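Local coordinates for protein putative polyketide synthase (PDB 1U0M) that catalyses the iterative condensation of five malonyl-CoA units into a pentaketide and cyclises it to 1,3,6,8-tetrahydroxynaphthalene, working as a homodimeric type III polyketide synthase, at residues Ala90-Ala95 with Asn128-Asp133; Phe274-Ala279 with Arg322-Glu327; Pro256-Leu261 with Asp286-Phe291; Ile110-Thr115 with Gly150-Arg155. One frame throughout, in Å; residues are numbered along the deposited sequence.

Interaction 1: Ala90-Ala95 with Asn128-Asp133; sequences AVIQRA and NEMGFD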
# COMPACT_ATOMS: atom_id res chain seq x y z
N ALA A 90 -19.75 10.15 1.81
CA ALA A 90 -20.72 10.24 2.90
C ALA A 90 -20.16 9.66 4.19
O ALA A 90 -20.24 10.29 5.25
CB ALA A 90 -21.99 9.52 2.53
N VAL A 91 -19.60 8.46 4.10
CA VAL A 91 -19.07 7.80 5.29
C VAL A 91 -17.95 8.58 5.95
O VAL A 91 -17.92 8.70 7.18
CB VAL A 91 -18.59 6.38 4.97
CG1 VAL A 91 -18.11 5.69 6.24
CG2 VAL A 91 -19.72 5.58 4.33
N ILE A 92 -17.03 9.11 5.15
CA ILE A 92 -15.93 9.89 5.70
C ILE A 92 -16.52 11.05 6.50
O ILE A 92 -16.09 11.33 7.61
CB ILE A 92 -15.01 10.43 4.58
CG1 ILE A 92 -14.12 9.30 4.05
CG2 ILE A 92 -14.17 11.58 5.09
CD1 ILE A 92 -13.25 9.68 2.87
N GLN A 93 -17.52 11.70 5.91
CA GLN A 93 -18.19 12.82 6.56
C GLN A 93 -18.58 12.49 7.99
O GLN A 93 -18.04 13.05 8.95
CB GLN A 93 -19.44 13.20 5.77
CG GLN A 93 -20.10 14.44 6.31
CD GLN A 93 -19.23 15.66 6.12
OE1 GLN A 93 -19.08 16.16 5.00
NE2 GLN A 93 -18.65 16.15 7.21
N ARG A 94 -19.55 11.59 8.13
CA ARG A 94 -20.05 11.17 9.43
C ARG A 94 -18.94 10.80 10.40
O ARG A 94 -19.15 10.80 11.61
CB ARG A 94 -20.99 9.98 9.25
CG ARG A 94 -22.31 10.36 8.61
CD ARG A 94 -22.78 9.28 7.68
NE ARG A 94 -22.58 7.96 8.25
CZ ARG A 94 -22.78 6.83 7.60
NH1 ARG A 94 -23.20 6.87 6.34
NH2 ARG A 94 -22.56 5.67 8.19
N ALA A 95 -17.76 10.47 9.87
CA ALA A 95 -16.63 10.11 10.70
C ALA A 95 -15.92 11.36 11.21
O ALA A 95 -15.26 11.34 12.24
CB ALA A 95 -15.65 9.24 9.92
N ASN A 128 -9.04 16.10 -3.55
CA ASN A 128 -9.60 17.03 -4.52
C ASN A 128 -11.06 17.38 -4.28
O ASN A 128 -11.44 18.56 -4.29
CB ASN A 128 -9.50 16.46 -5.94
CG ASN A 128 -8.24 16.87 -6.65
OD1 ASN A 128 -7.27 16.11 -6.72
ND2 ASN A 128 -8.24 18.07 -7.20
N GLU A 129 -11.88 16.36 -4.08
CA GLU A 129 -13.31 16.55 -3.90
C GLU A 129 -13.76 16.88 -2.48
O GLU A 129 -14.60 17.75 -2.28
CB GLU A 129 -14.07 15.32 -4.41
CG GLU A 129 -14.65 15.45 -5.82
CD GLU A 129 -13.66 15.99 -6.85
OE1 GLU A 129 -13.96 17.02 -7.48
OE2 GLU A 129 -12.58 15.37 -7.04
N MET A 130 -13.20 16.19 -1.50
CA MET A 130 -13.59 16.42 -0.12
C MET A 130 -13.01 17.72 0.42
O MET A 130 -13.24 18.09 1.57
CB MET A 130 -13.13 15.27 0.76
CG MET A 130 -14.20 14.74 1.68
SD MET A 130 -14.65 13.10 1.19
CE MET A 130 -15.90 13.44 0.03
N GLY A 131 -12.23 18.41 -0.42
CA GLY A 131 -11.64 19.65 0.01
C GLY A 131 -10.61 19.47 1.12
O GLY A 131 -10.43 20.36 1.94
N PHE A 132 -9.94 18.33 1.14
CA PHE A 132 -8.92 18.09 2.16
C PHE A 132 -7.72 19.02 1.97
O PHE A 132 -7.61 19.73 0.97
CB PHE A 132 -8.45 16.64 2.10
CG PHE A 132 -9.29 15.69 2.89
CD1 PHE A 132 -9.02 15.46 4.24
CD2 PHE A 132 -10.35 15.02 2.30
CE1 PHE A 132 -9.80 14.58 4.98
CE2 PHE A 132 -11.13 14.13 3.03
CZ PHE A 132 -10.85 13.92 4.37
N ASP A 133 -6.83 18.99 2.95
CA ASP A 133 -5.61 19.79 2.93
C ASP A 133 -4.78 19.37 1.71
O ASP A 133 -4.49 18.18 1.53
CB ASP A 133 -4.78 19.51 4.20
CG ASP A 133 -5.64 19.06 5.39
OD1 ASP A 133 -6.53 18.20 5.21
OD2 ASP A 133 -5.39 19.56 6.51
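Ile92, midway along the helical segment 90-95, faces a chain that is just leaving helix 122-129: Gly131 turns to positive phi (66°), and Met130 and Phe132 on its two sides are the residues that reach back to Ile92. The isoleucine divides its work between two branches. Its CD1 methyl goes to the sulfur of the methionine, with Ile92 CD1 4.1 Å from Met130 SD, while its other branch serves the ring, Ile92 CG2 lying 4.1 Å from Phe132 CZ. That methyl arrives near the plane of the ring and touches its edge. A chi1 of -77° on Ile92 explains the split, because it sets CG2 opposite the backbone N and swings CG1, with CD1 beyond it, to the side of the methionine. Met130 in turn bends at its second and third torsions, which brings the thioether round to the isoleucine.

Helix 122-129 belongs to the beta-alpha-beta crossover from strand 108-112 to the parallel strand 137-141, and helix 73-99 packs on the same sheet of the thiolase fold. Ile92 and Phe132 share Leu169 of strand 167-175 as a neighbour, and Arg94 NH2 ties the other flank of the helix to Val17 O of strand 11-18. Across the dimer, Asn128 and Glu129 pack on Glu227 of the second subunit.

Every touching group here is a methyl, a thioether or an aromatic carbon at ordinary van der Waals distance, so helix 73-99 and the turn after helix 122-129 meet through apolar side chains alone, a contact that rests on shape and the exclusion of water.

Interaction 2: Phe274-Ala279 with Arg322-Glu327; sequences FYIVHA and RRLFDE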
# COMPACT_ATOMS: atom_id res chain seq x y z
N PHE A 274 -12.31 -5.26 27.11
CA PHE A 274 -12.47 -4.86 25.71
C PHE A 274 -11.92 -5.88 24.72
O PHE A 274 -10.75 -6.25 24.79
CB PHE A 274 -11.74 -3.54 25.51
CG PHE A 274 -12.58 -2.44 24.98
CD1 PHE A 274 -13.84 -2.19 25.52
CD2 PHE A 274 -12.10 -1.62 23.97
CE1 PHE A 274 -14.60 -1.12 25.06
CE2 PHE A 274 -12.85 -0.55 23.51
CZ PHE A 274 -14.11 -0.30 24.05
N TYR A 275 -12.75 -6.30 23.77
CA TYR A 275 -12.31 -7.25 22.76
C TYR A 275 -12.96 -7.01 21.40
O TYR A 275 -14.10 -7.40 21.16
CB TYR A 275 -12.59 -8.69 23.20
CG TYR A 275 -11.52 -9.27 24.10
CD1 TYR A 275 -11.45 -8.93 25.45
CD2 TYR A 275 -10.58 -10.17 23.60
CE1 TYR A 275 -10.47 -9.48 26.28
CE2 TYR A 275 -9.59 -10.71 24.42
CZ TYR A 275 -9.54 -10.37 25.76
OH TYR A 275 -8.58 -10.94 26.56
N ILE A 276 -12.21 -6.37 20.50
CA ILE A 276 -12.67 -6.08 19.15
C ILE A 276 -11.66 -6.65 18.16
O ILE A 276 -10.80 -5.93 17.65
CB ILE A 276 -12.80 -4.56 18.93
CG1 ILE A 276 -13.79 -3.96 19.94
CG2 ILE A 276 -13.27 -4.27 17.51
CD1 ILE A 276 -15.20 -4.50 19.81
N VAL A 277 -11.76 -7.95 17.91
CA VAL A 277 -10.84 -8.62 17.00
C VAL A 277 -11.54 -9.14 15.75
O VAL A 277 -12.69 -9.58 15.81
CB VAL A 277 -10.15 -9.81 17.69
CG1 VAL A 277 -9.72 -9.42 19.08
CG2 VAL A 277 -11.09 -11.00 17.73
N HIS A 278 -10.84 -9.09 14.62
CA HIS A 278 -11.41 -9.57 13.37
C HIS A 278 -10.84 -10.91 12.94
O HIS A 278 -9.63 -11.07 12.77
CB HIS A 278 -11.20 -8.57 12.23
CG HIS A 278 -11.47 -9.15 10.88
ND1 HIS A 278 -12.61 -9.88 10.60
CD2 HIS A 278 -10.75 -9.12 9.73
CE1 HIS A 278 -12.57 -10.29 9.34
NE2 HIS A 278 -11.46 -9.84 8.79
N ALA A 279 -11.74 -11.87 12.77
CA ALA A 279 -11.39 -13.21 12.33
C ALA A 279 -12.50 -13.61 11.35
O ALA A 279 -13.68 -13.35 11.59
CB ALA A 279 -11.35 -14.16 13.52
N ARG A 322 -17.79 0.31 15.90
CA ARG A 322 -19.01 1.07 15.68
C ARG A 322 -20.17 0.47 16.48
O ARG A 322 -21.05 1.19 16.95
CB ARG A 322 -19.34 1.10 14.18
CG ARG A 322 -20.50 2.03 13.81
CD ARG A 322 -21.83 1.30 13.86
NE ARG A 322 -22.02 0.43 12.71
CZ ARG A 322 -22.74 -0.69 12.72
NH1 ARG A 322 -23.34 -1.09 13.83
NH2 ARG A 322 -22.85 -1.42 11.62
N ARG A 323 -20.18 -0.85 16.63
CA ARG A 323 -21.25 -1.51 17.37
C ARG A 323 -21.01 -1.43 18.88
O ARG A 323 -21.95 -1.54 19.67
CB ARG A 323 -21.36 -2.98 16.95
CG ARG A 323 -21.92 -3.18 15.56
CD ARG A 323 -21.71 -4.60 15.08
NE ARG A 323 -21.97 -4.73 13.65
CZ ARG A 323 -23.16 -4.96 13.12
NH1 ARG A 323 -24.22 -5.09 13.91
NH2 ARG A 323 -23.30 -5.04 11.81
N LEU A 324 -19.76 -1.22 19.26
CA LEU A 324 -19.40 -1.12 20.66
C LEU A 324 -19.77 0.28 21.16
O LEU A 324 -19.92 0.50 22.36
CB LEU A 324 -17.90 -1.37 20.84
CG LEU A 324 -17.34 -1.38 22.26
CD1 LEU A 324 -16.06 -2.19 22.29
CD2 LEU A 324 -17.10 0.04 22.74
N PHE A 325 -19.90 1.20 20.22
CA PHE A 325 -20.28 2.57 20.53
C PHE A 325 -21.79 2.66 20.72
O PHE A 325 -22.27 3.27 21.67
CB PHE A 325 -19.87 3.53 19.41
CG PHE A 325 -18.45 4.00 19.50
CD1 PHE A 325 -17.39 3.09 19.52
CD2 PHE A 325 -18.16 5.36 19.56
CE1 PHE A 325 -16.08 3.53 19.59
CE2 PHE A 325 -16.84 5.81 19.63
CZ PHE A 325 -15.80 4.89 19.65
N ASP A 326 -22.54 2.05 19.80
CA ASP A 326 -24.00 2.08 19.87
C ASP A 326 -24.53 1.48 21.16
O ASP A 326 -25.50 1.98 21.73
CB ASP A 326 -24.61 1.36 18.67
CG ASP A 326 -24.15 1.94 17.35
OD1 ASP A 326 -24.15 3.18 17.21
OD2 ASP A 326 -23.80 1.15 16.45
N GLU A 327 -23.91 0.40 21.61
CA GLU A 327 -24.31 -0.21 22.87
C GLU A 327 -23.61 0.64 23.90
O GLU A 327 -24.01 0.70 25.06
CB GLU A 327 -23.80 -1.64 22.98
CG GLU A 327 -23.97 -2.23 24.36
CD GLU A 327 -23.39 -3.61 24.47
OE1 GLU A 327 -23.85 -4.50 23.72
OE2 GLU A 327 -22.47 -3.81 25.30
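Leu324 pushes both of its methyls against Phe274, and one of them against Ile276 as well. Leu324 CD1 sits over a face of the phenylalanine, 3.6 Å from the ring centroid and 29° off the normal, a CH-pi contact displaced toward the rim. The second methyl reaches the same end of the ring, Leu324 CD2 being 3.3 Å from Phe274 CZ. From the strand comes Ile276, whose CD1 is only 3.5 Å from Leu324 CD1, tighter than carbon atoms usually pack, so this one methyl is wedged between an aromatic face and an aliphatic tip. Leu324 extends its CG away from its own backbone N (chi1 -177°), which carries the fork across to the strand.

In the layered alpha-beta-alpha-beta-alpha thiolase fold, this is helix 315-326 lying against strand 276-278, the outermost of the sheet within this chain, in the C-terminal half. With an alanine in place of Phe274, the methyls of Leu324 would probably lose the face they lie on, leaving a gap beside the helix.

Backbone hydrogen bonds from Ile276 to Leu337 and Ala339 fix the strand, and Ile276 also touches Phe301 of helix 300-308. Further along, His278 packs on Cys146, the active-site cysteine by similarity. On the helix, Arg323 forms salt bridges with Asp319 and Glu308, while Arg322 NH1 makes a long, weak one to Asp326 OD2.

Interaction 3: Pro256-Leu261 with Asp286-Phe291; sequences PALKEL and DDLSTF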
# COMPACT_ATOMS: atom_id res chain seq x y z
N PRO A 256 -0.44 -16.89 21.87
CA PRO A 256 0.73 -16.41 22.63
C PRO A 256 1.18 -15.02 22.20
O PRO A 256 1.55 -14.19 23.03
CB PRO A 256 1.78 -17.47 22.34
CG PRO A 256 0.97 -18.71 22.16
CD PRO A 256 -0.17 -18.22 21.31
N ALA A 257 1.16 -14.77 20.89
CA ALA A 257 1.57 -13.48 20.35
C ALA A 257 0.67 -12.40 20.91
O ALA A 257 1.07 -11.24 21.05
CB ALA A 257 1.49 -13.50 18.83
N LEU A 258 -0.56 -12.77 21.22
CA LEU A 258 -1.52 -11.83 21.79
C LEU A 258 -1.18 -11.58 23.25
O LEU A 258 -1.31 -10.46 23.74
CB LEU A 258 -2.94 -12.39 21.66
CG LEU A 258 -3.55 -12.32 20.26
CD1 LEU A 258 -4.84 -13.10 20.22
CD2 LEU A 258 -3.78 -10.87 19.89
N LYS A 259 -0.74 -12.63 23.94
CA LYS A 259 -0.38 -12.52 25.34
C LYS A 259 0.96 -11.82 25.48
O LYS A 259 1.11 -10.91 26.29
CB LYS A 259 -0.34 -13.90 25.98
CG LYS A 259 -1.70 -14.58 25.99
CD LYS A 259 -1.62 -16.04 26.39
CE LYS A 259 -2.98 -16.70 26.27
NZ LYS A 259 -2.94 -18.18 26.45
N GLU A 260 1.94 -12.24 24.69
CA GLU A 260 3.27 -11.64 24.72
C GLU A 260 3.19 -10.11 24.75
O GLU A 260 3.74 -9.47 25.64
CB GLU A 260 4.09 -12.08 23.51
CG GLU A 260 5.12 -13.18 23.76
CD GLU A 260 5.08 -13.72 25.17
OE1 GLU A 260 6.10 -13.62 25.88
OE2 GLU A 260 4.02 -14.26 25.57
N LEU A 261 2.49 -9.55 23.77
CA LEU A 261 2.34 -8.11 23.65
C LEU A 261 1.39 -7.58 24.71
O LEU A 261 1.57 -6.47 25.22
CB LEU A 261 1.83 -7.76 22.25
CG LEU A 261 1.51 -6.31 21.87
CD1 LEU A 261 0.13 -5.94 22.37
CD2 LEU A 261 2.58 -5.38 22.42
N ASP A 286 -13.84 -18.45 17.31
CA ASP A 286 -14.03 -19.30 18.48
C ASP A 286 -12.77 -20.01 18.93
O ASP A 286 -12.67 -20.43 20.09
CB ASP A 286 -15.13 -20.32 18.22
CG ASP A 286 -16.51 -19.77 18.49
OD1 ASP A 286 -16.71 -19.19 19.58
OD2 ASP A 286 -17.40 -19.91 17.62
N ASP A 287 -11.81 -20.16 18.02
CA ASP A 287 -10.55 -20.79 18.36
C ASP A 287 -9.76 -19.76 19.16
O ASP A 287 -8.84 -20.09 19.90
CB ASP A 287 -9.78 -21.18 17.10
CG ASP A 287 -10.38 -22.38 16.39
OD1 ASP A 287 -11.61 -22.42 16.21
OD2 ASP A 287 -9.60 -23.28 16.00
N LEU A 288 -10.14 -18.50 19.00
CA LEU A 288 -9.49 -17.40 19.70
C LEU A 288 -10.10 -17.26 21.09
O LEU A 288 -9.46 -16.75 22.01
CB LEU A 288 -9.66 -16.10 18.90
CG LEU A 288 -8.68 -14.95 19.15
CD1 LEU A 288 -8.95 -14.31 20.49
CD2 LEU A 288 -7.25 -15.48 19.09
N SER A 289 -11.33 -17.72 21.25
CA SER A 289 -12.02 -17.64 22.53
C SER A 289 -11.70 -18.86 23.39
O SER A 289 -12.30 -19.07 24.45
CB SER A 289 -13.54 -17.57 22.32
OG SER A 289 -14.01 -18.71 21.64
N THR A 290 -10.75 -19.67 22.93
CA THR A 290 -10.34 -20.87 23.65
C THR A 290 -8.83 -20.86 23.89
O THR A 290 -8.38 -20.87 25.03
CB THR A 290 -10.71 -22.16 22.87
OG1 THR A 290 -10.19 -22.08 21.53
CG2 THR A 290 -12.23 -22.33 22.81
N PHE A 291 -8.05 -20.83 22.81
CA PHE A 291 -6.60 -20.81 22.91
C PHE A 291 -6.11 -19.64 23.75
O PHE A 291 -5.09 -19.74 24.43
CB PHE A 291 -5.97 -20.75 21.50
CG PHE A 291 -6.01 -22.07 20.76
CD1 PHE A 291 -5.35 -23.18 21.27
CD2 PHE A 291 -6.69 -22.19 19.56
CE1 PHE A 291 -5.37 -24.40 20.59
CE2 PHE A 291 -6.72 -23.41 18.87
CZ PHE A 291 -6.06 -24.52 19.39
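Leu258 and Leu288 point at each other tip to tip, joining helix 251-263 to helix 281-291 on the outside of the C-terminal half of the thiolase fold; in the chain, strand 276-278 runs between these two helices. The meeting is a single pair of methyls, with Leu258 CD1 3.6 Å from Leu288 CD2. The leucines get there by different routes: Leu258 keeps its CG beside the backbone N and opposite the carbonyl carbon (chi1 -76°), whereas Leu288 throws its CG to the far side of its own N (chi1 -159°). Other parts of the fold touch the pair: Leu258 meets Met349 of strand 346-355, and Leu288 meets Met251 and Phe299.

Lys259, one residue along, is extended beyond CG and brings its ammonium to the last carbonyl of the other segment. Lys259 NZ to Phe291 O measures 3.3 Å, a weak hydrogen bond. The same ammonium has a long, weak ion pair with Glu293, so it has two loose partners, of which Glu293 alone is charged. The ring of Phe291 leads away from segment 256-261 and packs instead on Met251 and Glu252, near the start of the first helix.

Two hydroxyls bond back to carbonyls of their own helix. Ser289 OG donates to Asp286 O at 2.7 Å. Asp287 O accepts twice, from Thr290 OG1 at 2.9 Å and from Phe291 N at 3.1 Å, and both donors approach the same face of its plane, the hydroxyl standing 52° out of it.

Interaction 4: Ile110-Thr115 with Gly150-Arg155; sequences IYVSCT and GAAINR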
# COMPACT_ATOMS: atom_id res chain seq x y z
N ILE A 110 -5.40 7.29 5.41
CA ILE A 110 -4.95 5.92 5.33
C ILE A 110 -6.07 5.13 4.68
O ILE A 110 -7.05 4.76 5.32
CB ILE A 110 -4.66 5.38 6.73
CG1 ILE A 110 -3.75 6.37 7.47
CG2 ILE A 110 -3.96 4.03 6.64
CD1 ILE A 110 -3.46 6.00 8.92
N TYR A 111 -5.91 4.88 3.38
CA TYR A 111 -6.92 4.17 2.60
C TYR A 111 -6.58 2.70 2.39
O TYR A 111 -5.58 2.38 1.75
CB TYR A 111 -7.08 4.86 1.24
CG TYR A 111 -8.27 4.39 0.42
CD1 TYR A 111 -9.50 5.04 0.52
CD2 TYR A 111 -8.16 3.31 -0.45
CE1 TYR A 111 -10.59 4.62 -0.24
CE2 TYR A 111 -9.24 2.89 -1.21
CZ TYR A 111 -10.45 3.55 -1.11
OH TYR A 111 -11.51 3.15 -1.88
N VAL A 112 -7.40 1.81 2.94
CA VAL A 112 -7.16 0.37 2.77
C VAL A 112 -8.25 -0.36 1.99
O VAL A 112 -9.44 -0.22 2.25
CB VAL A 112 -6.94 -0.33 4.11
CG1 VAL A 112 -5.76 0.30 4.81
CG2 VAL A 112 -8.19 -0.24 4.97
N SER A 113 -7.81 -1.14 1.01
CA SER A 113 -8.71 -1.91 0.17
C SER A 113 -7.92 -2.95 -0.60
O SER A 113 -6.85 -2.65 -1.14
CB SER A 113 -9.42 -1.00 -0.82
OG SER A 113 -10.07 -1.78 -1.81
N CYS A 114 -8.43 -4.17 -0.66
CA CYS A 114 -7.75 -5.23 -1.40
C CYS A 114 -8.69 -5.83 -2.42
O CYS A 114 -8.38 -6.82 -3.07
CB CYS A 114 -7.27 -6.32 -0.43
SG CYS A 114 -8.59 -7.20 0.41
N THR A 115 -9.85 -5.21 -2.57
CA THR A 115 -10.87 -5.71 -3.48
C THR A 115 -10.90 -5.11 -4.87
O THR A 115 -11.77 -5.40 -5.67
CB THR A 115 -12.23 -5.55 -2.85
OG1 THR A 115 -12.29 -4.27 -2.21
CG2 THR A 115 -12.45 -6.66 -1.81
N GLY A 150 -6.74 -3.34 11.23
CA GLY A 150 -5.85 -3.15 12.35
C GLY A 150 -4.57 -2.42 11.96
O GLY A 150 -4.10 -1.56 12.70
N ALA A 151 -4.01 -2.76 10.80
CA ALA A 151 -2.79 -2.10 10.34
C ALA A 151 -2.99 -0.60 10.15
O ALA A 151 -2.09 0.19 10.41
CB ALA A 151 -2.31 -2.73 9.04
N ALA A 152 -4.18 -0.20 9.69
CA ALA A 152 -4.46 1.21 9.48
C ALA A 152 -4.42 1.91 10.83
O ALA A 152 -3.83 2.98 10.98
CB ALA A 152 -5.83 1.38 8.84
N ILE A 153 -5.05 1.28 11.82
CA ILE A 153 -5.09 1.81 13.17
C ILE A 153 -3.66 1.99 13.64
O ILE A 153 -3.24 3.10 13.96
CB ILE A 153 -5.82 0.85 14.11
CG1 ILE A 153 -7.31 0.84 13.79
CG2 ILE A 153 -5.56 1.25 15.56
CD1 ILE A 153 -8.08 -0.32 14.41
N ASN A 154 -2.91 0.90 13.67
CA ASN A 154 -1.53 0.94 14.11
C ASN A 154 -0.71 2.01 13.39
O ASN A 154 0.29 2.48 13.92
CB ASN A 154 -0.87 -0.43 13.92
CG ASN A 154 -1.46 -1.47 14.82
OD1 ASN A 154 -2.32 -1.17 15.65
ND2 ASN A 154 -1.01 -2.71 14.68
N ARG A 155 -1.13 2.40 12.19
CA ARG A 155 -0.39 3.42 11.46
C ARG A 155 -0.82 4.80 11.89
O ARG A 155 0.01 5.65 12.20
CB ARG A 155 -0.58 3.28 9.94
CG ARG A 155 0.15 2.12 9.30
CD ARG A 155 1.46 1.81 10.00
NE ARG A 155 1.38 0.54 10.74
CZ ARG A 155 2.16 0.21 11.75
NH1 ARG A 155 3.11 1.05 12.17
NH2 ARG A 155 2.01 -0.96 12.36
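Ile110 has a chi1 of -50° that turns CG2 opposite its backbone N, down onto Ala152, while chi2 near 180° stretches CD1 out toward Arg155. The setting is a beta-alpha-beta crossover of the thiolase fold: helix 148-162 links the parallel strands 137-141 and 167-175 and passes over strand 108-112, which lies between them. Strand 110-112 and helix 150-155 run almost antiparallel, at 170°, with their axes 9.1 Å apart.

Ala152 is the helix residue that faces the strand most directly. Its methyl meets both branched residues there, Ala152 CB lying 3.9 Å from Ile110 CG2 and 4.2 Å from Val112 CG1. Swapping Ile110 for an alanine would probably leave Ala152 without most of its strand-side cover and open a gap beneath the helix where the long branch had lain.

Arg155 contributes just the root of its side chain; the guanidinium bends away to a salt bridge with Asp158. The side chain of Arg155 also packs on Ile139 of the second subunit, so this part of the helix borders the dimer interface. On the strand, the side chain of Val112 is about 10 Å from that of Cys146, the active-site residue by similarity.

The side chains of Ile110 and Arg155 cross at about a right angle, and the outer methyl of the isoleucine completes the contact: Ile110 CD1 is 3.7 Å from Ala152 O and 4.1 Å from Arg155 CB.

Overall arrangement
From the N terminus, segment 90-95 opens interaction 1 and segment 110-115 opens interaction 4 before residues 128-133 close the first and residues 150-155 the second, so the two loops cross. The C-terminal half alternates likewise: 256-261 begins interaction 3, 274-279 begins interaction 2, then 286-291 closes the former and 322-327 the latter. The crossed pairs follow in series along the chain. Interaction 1 joins helix 73-99 to the turn after helix 122-129 and interaction 3 joins two helices, on opposite sides of the chain's centre, about 37 Å apart between centres. Interactions 4 and 2, centres about 17 Å apart, each set a helix against a strand of the same sheet. Both 1 and 4 also reach the second subunit.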